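Local coordinates for protein O-phospho-L-seryl-tRNA:Cys-tRNA synthase (Methanocaldococcus jannaschii DSM 2661, PDB 5X6B) that probably converts O-phosphoseryl-tRNA into cysteinyl-tRNA with pyridoxal phosphate as cofactor, at residues P60-R63 against G64-P68. Sequence-based numbering, arbitrary orientation.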
loop_
_atom_site.group_PDB
_atom_site.type_symbol
_atom_site.label_atom_id
_atom_site.label_comp_id
_atom_site.label_asym_id
_atom_site.label_seq_id
_atom_site.Cartn_x
_atom_site.Cartn_y
_atom_site.Cartn_z
ATOM N N PRO B 60 0.946 17.086 -11.538
ATOM C CA PRO B 60 1.178 15.994 -12.492
ATOM C C PRO B 60 1.791 14.735 -11.882
ATOM O O PRO B 60 1.541 13.643 -12.400
ATOM C CB PRO B 60 2.138 16.617 -13.502
ATOM C CG PRO B 60 1.841 18.071 -13.439
ATOM C CD PRO B 60 1.530 18.355 -12.004
ATOM N N ILE B 61 2.580 14.877 -10.818
ATOM C CA ILE B 61 3.164 13.707 -10.165
ATOM C C ILE B 61 2.103 12.965 -9.353
ATOM O O ILE B 61 2.290 11.813 -8.958
ATOM C CB ILE B 61 4.350 14.088 -9.245
ATOM C CG1 ILE B 61 3.856 14.722 -7.945
ATOM C CG2 ILE B 61 5.315 15.021 -9.961
ATOM C CD1 ILE B 61 4.931 14.827 -6.885
ATOM N N GLN B 62 0.974 13.631 -9.137
ATOM C CA GLN B 62 -0.085 13.111 -8.290
ATOM C C GLN B 62 -1.203 12.421 -9.086
ATOM O O GLN B 62 -1.821 11.472 -8.597
ATOM C CB GLN B 62 -0.666 14.249 -7.450
ATOM C CG GLN B 62 -1.525 13.788 -6.294
ATOM C CD GLN B 62 -0.759 12.898 -5.340
ATOM O OE1 GLN B 62 0.253 13.308 -4.763
ATOM N NE2 GLN B 62 -1.234 11.666 -5.176
ATOM N N ARG B 63 -1.442 12.886 -10.312
ATOM C CA ARG B 63 -2.612 12.463 -11.093
ATOM C C ARG B 63 -2.689 10.964 -11.344
ATOM O O ARG B 63 -3.768 10.382 -11.290
ATOM C CB ARG B 63 -2.651 13.181 -12.447
ATOM C CG ARG B 63 -2.805 14.698 -12.383
ATOM C CD ARG B 63 -3.932 15.102 -11.459
ATOM N NE ARG B 63 -5.134 14.316 -11.704
ATOM C CZ ARG B 63 -6.167 14.266 -10.874
ATOM N NH1 ARG B 63 -6.149 14.969 -9.746
ATOM N NH2 ARG B 63 -7.212 13.511 -11.175
ATOM N N GLY B 64 -1.554 10.341 -11.631
ATOM C CA GLY B 64 -1.549 8.935 -11.991
ATOM C C GLY B 64 -1.396 8.024 -10.794
ATOM O O GLY B 64 -1.245 6.809 -10.945
ATOM N N GLY B 65 -1.436 8.607 -9.600
ATOM C CA GLY B 65 -1.281 7.840 -8.378
ATOM C C GLY B 65 -2.515 7.838 -7.496
ATOM O O GLY B 65 -2.447 7.479 -6.320
ATOM N N ILE B 66 -3.647 8.244 -8.059
ATOM C CA ILE B 66 -4.902 8.236 -7.322
ATOM C C ILE B 66 -5.383 6.797 -7.163
ATOM O O ILE B 66 -5.419 6.037 -8.131
ATOM C CB ILE B 66 -5.976 9.082 -8.026
ATOM C CG1 ILE B 66 -5.493 10.523 -8.192
ATOM C CG2 ILE B 66 -7.278 9.040 -7.255
ATOM C CD1 ILE B 66 -5.227 11.226 -6.881
ATOM N N LEU B 67 -5.737 6.414 -5.942
ATOM C CA LEU B 67 -6.134 5.036 -5.684
ATOM C C LEU B 67 -7.581 4.777 -6.067
ATOM O O LEU B 67 -8.476 5.526 -5.685
ATOM C CB LEU B 67 -5.914 4.673 -4.215
ATOM C CG LEU B 67 -4.625 3.900 -3.924
ATOM C CD1 LEU B 67 -3.404 4.780 -4.159
ATOM C CD2 LEU B 67 -4.639 3.339 -2.508
ATOM N N PRO B 68 -7.806 3.711 -6.845
ATOM C CA PRO B 68 -9.147 3.225 -7.165
ATOM C C PRO B 68 -9.715 2.444 -5.980
ATOM O O PRO B 68 -8.940 1.971 -5.146
ATOM C CB PRO B 68 -8.910 2.319 -8.373
ATOM C CG PRO B 68 -7.523 1.799 -8.164
ATOM C CD PRO B 68 -6.755 2.914 -7.501
#
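Gln62 and Gly65 are joined by the one backbone hydrogen bond of this turn, Gly65 N to Gln62 O at 3.1 Å, an i to i+3 bond that closes a beta turn over Arg63 and Gly64. The N-H points well at the oxygen (157°), but Gly65 N stands above the carbonyl plane of Gln62. Arg63 and Gly64 have the helical-then-bridging backbone angles of a type I turn, which follows on from the weakly bonded helical turn at 60-63. Glycine suits Gly64 and Gly65 probably because both are buried, not because of their backbone angles: Gly64 pairs through its backbone with Ala258, and its carbonyl accepts a bond from Arg313.

Ile66 then folds back over the turn. Its CG1 branch, set beside the backbone N and anti to the carbonyl carbon (chi1 -58°), passes 3.5 Å from Arg63 O. Both CG1 and CD1 of Ile66 also lie 3.8 Å from Gln62 O, probably shielding part of that oxygen from water. The Gln62 amide approaches more loosely, with NE2 4.4 Å from Ile66 CD1.

Arg63 starts away from the residues that follow, although its CB touches Gly64 N, and then bends at chi2 and chi3. A long side chain with several N-H donors suits this buried place, because it can reach two separate backbone carbonyls: NH1 bonds to Asn57 O and NE to Tyr395 O. Just before Pro68, the N-cap of helix 69-77, Asp80 of the second subunit takes the Leu67 N-H on OD1 and, weakly, Gln62 NE2 on its O. The chemistry is thus mostly backbone polarity with one aliphatic side chain laid against it, in a compact link leading to helix 69-77 at a subunit interface.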